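PDB 5C12: gene 2 protein from Enterobacteria phage Sf6, which acts, through the nuclease domain present here, as the metal-dependent DNA-cutting part of the large terminase subunit in phage genome packaging. Local coordinates for residues Q171-L176 with A216-I221. The protein carries 1 engineered substitution. Numbering follows the deposited sequence.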
loop_
_atom_site.group_PDB
_atom_site.type_symbol
_atom_site.label_atom_id
_atom_site.label_comp_id
_atom_site.label_asym_id
_atom_site.label_seq_id
_atom_site.Cartn_x
_atom_site.Cartn_y
_atom_site.Cartn_z
ATOM N N GLN A 171 8.696 4.203 5.158
ATOM C CA GLN A 171 8.058 5.485 4.887
ATOM C C GLN A 171 6.604 5.320 4.459
ATOM O O GLN A 171 5.708 5.984 4.983
ATOM C CB GLN A 171 8.831 6.217 3.802
ATOM C CG GLN A 171 8.232 7.529 3.348
ATOM C CD GLN A 171 9.087 8.170 2.299
ATOM O OE1 GLN A 171 9.717 7.483 1.493
ATOM N NE2 GLN A 171 9.133 9.486 2.309
ATOM N N PHE A 172 6.356 4.431 3.513
ATOM C CA PHE A 172 4.999 4.326 2.989
ATOM C C PHE A 172 4.083 3.485 3.841
ATOM O O PHE A 172 2.881 3.768 3.865
ATOM C CB PHE A 172 5.012 3.992 1.499
ATOM C CG PHE A 172 5.554 5.127 0.704
ATOM C CD1 PHE A 172 4.811 6.287 0.580
ATOM C CD2 PHE A 172 6.845 5.109 0.212
ATOM C CE1 PHE A 172 5.301 7.372 -0.087
ATOM C CE2 PHE A 172 7.353 6.207 -0.463
ATOM C CZ PHE A 172 6.582 7.340 -0.602
ATOM N N TYR A 173 4.596 2.505 4.590
ATOM C CA TYR A 173 3.739 1.830 5.566
ATOM C C TYR A 173 3.323 2.811 6.667
ATOM O O TYR A 173 2.187 2.766 7.142
ATOM C CB TYR A 173 4.391 0.584 6.173
ATOM C CG TYR A 173 3.906 -0.713 5.571
ATOM C CD1 TYR A 173 2.564 -1.056 5.651
ATOM C CD2 TYR A 173 4.765 -1.598 4.905
ATOM C CE1 TYR A 173 2.104 -2.194 5.125
ATOM C CE2 TYR A 173 4.297 -2.767 4.356
ATOM C CZ TYR A 173 2.945 -3.061 4.468
ATOM O OH TYR A 173 2.439 -4.199 3.920
ATOM N N TYR A 174 4.208 3.720 7.068
ATOM C CA TYR A 174 3.827 4.722 8.065
ATOM C C TYR A 174 2.914 5.803 7.469
ATOM O O TYR A 174 2.113 6.383 8.194
ATOM C CB TYR A 174 5.058 5.333 8.746
ATOM C CG TYR A 174 5.504 4.515 9.929
ATOM C CD1 TYR A 174 4.872 4.658 11.162
ATOM C CD2 TYR A 174 6.510 3.553 9.815
ATOM C CE1 TYR A 174 5.257 3.889 12.245
ATOM C CE2 TYR A 174 6.893 2.789 10.902
ATOM C CZ TYR A 174 6.262 2.957 12.112
ATOM O OH TYR A 174 6.648 2.192 13.195
ATOM N N ALA A 175 3.026 6.077 6.169
ATOM C CA ALA A 175 2.079 6.966 5.515
ATOM C C ALA A 175 0.689 6.356 5.653
ATOM O O ALA A 175 -0.287 7.054 5.960
ATOM C CB ALA A 175 2.438 7.158 4.029
ATOM N N LEU A 176 0.620 5.063 5.435
ATOM C CA LEU A 176 -0.641 4.331 5.563
ATOM C C LEU A 176 -1.122 4.385 7.019
ATOM O O LEU A 176 -2.286 4.707 7.298
ATOM C CB LEU A 176 -0.444 2.903 5.096
ATOM C CG LEU A 176 -1.587 1.897 5.280
ATOM C CD1 LEU A 176 -2.824 2.446 4.591
ATOM C CD2 LEU A 176 -1.187 0.552 4.710
ATOM N N ALA A 216 -6.282 -8.600 8.153
ATOM C CA ALA A 216 -5.525 -9.619 8.862
ATOM C C ALA A 216 -4.042 -9.551 8.525
ATOM O O ALA A 216 -3.211 -9.991 9.313
ATOM C CB ALA A 216 -6.054 -10.991 8.543
ATOM N N GLU A 217 -3.715 -9.048 7.335
ATOM C CA GLU A 217 -2.327 -8.839 6.962
ATOM C C GLU A 217 -1.788 -7.555 7.555
ATOM O O GLU A 217 -0.688 -7.533 8.106
ATOM C CB GLU A 217 -2.157 -8.830 5.425
ATOM C CG GLU A 217 -2.373 -10.184 4.776
ATOM C CD GLU A 217 -2.051 -10.202 3.270
ATOM O OE1 GLU A 217 -1.615 -9.153 2.744
ATOM O OE2 GLU A 217 -2.249 -11.272 2.658
ATOM N N LEU A 218 -2.575 -6.485 7.492
ATOM C CA LEU A 218 -2.120 -5.180 7.963
ATOM C C LEU A 218 -1.746 -5.166 9.452
ATOM O O LEU A 218 -0.823 -4.450 9.860
ATOM C CB LEU A 218 -3.172 -4.102 7.687
ATOM C CG LEU A 218 -3.306 -3.598 6.241
ATOM C CD1 LEU A 218 -4.476 -2.652 6.116
ATOM C CD2 LEU A 218 -2.035 -2.889 5.787
ATOM N N THR A 219 -2.465 -5.935 10.266
ATOM C CA THR A 219 -2.183 -5.963 11.689
ATOM C C THR A 219 -0.986 -6.824 12.050
ATOM O O THR A 219 -0.628 -6.908 13.230
ATOM C CB THR A 219 -3.403 -6.439 12.477
ATOM O OG1 THR A 219 -3.812 -7.723 11.992
ATOM C CG2 THR A 219 -4.535 -5.424 12.314
ATOM N N GLN A 220 -0.351 -7.422 11.040
ATOM C CA GLN A 220 0.852 -8.226 11.242
ATOM C C GLN A 220 2.126 -7.451 10.910
ATOM O O GLN A 220 3.221 -7.904 11.242
ATOM C CB GLN A 220 0.810 -9.479 10.367
ATOM C CG GLN A 220 -0.388 -10.389 10.612
ATOM C CD GLN A 220 -0.136 -11.397 11.691
ATOM O OE1 GLN A 220 0.206 -11.045 12.822
ATOM N NE2 GLN A 220 -0.289 -12.671 11.350
ATOM N N ILE A 221 1.991 -6.307 10.245
ATOM C CA ILE A 221 3.158 -5.504 9.857
ATOM C C ILE A 221 3.795 -4.956 11.138
ATOM O O ILE A 221 3.114 -4.361 11.981
ATOM C CB ILE A 221 2.793 -4.375 8.895
ATOM C CG1 ILE A 221 2.120 -4.920 7.632
ATOM C CG2 ILE A 221 4.034 -3.561 8.531
ATOM C CD1 ILE A 221 2.973 -5.899 6.840
#
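The second shell of the nuclease metal site, in the RNase H-like fold of the terminase nuclease domain, is where Tyr173 of helix 168-189 meets Ile221, just past the end of helix 208-218. It illustrates how apolar side chains can pack round the ring of a tyrosine whose hydroxyl reaches a metal ligand, which would probably limit the ring's rotation. Ile221 lies across one face of the phenol ring, the two side chains crossing at about a right angle: its CG2 sits 3.9 Å from the Tyr173 ring centroid and only 4° off the ring normal, a CH-pi contact almost directly above the ring centre. The other branch reaches the outer end of the ring, with Ile221 CG1 3.7 Å from Tyr173 CE1 and Ile221 CD1 3.4 Å from Tyr173 OH. Ile221 has CG1 anti to its carbonyl carbon (chi1 -58°), which sends CG2 to the middle of the ring. Tyr173 OH is hydrogen-bonded to OD1 of Asp252, a ligand of the bound magnesium ion together with Asp52; the ring thus probably helps position a first-shell carboxylate. Leu218 approaches from the ring edge, close to its plane, with CD2 4.2 Å from Tyr173 CE1. A type I turn from Leu218 to Ile221 brings edge and face partners to the same ring. One turn of helix beyond Tyr173, Leu176 extends the apolar seam, its CD2 meeting Leu218 CD2 methyl to methyl at 3.7 Å.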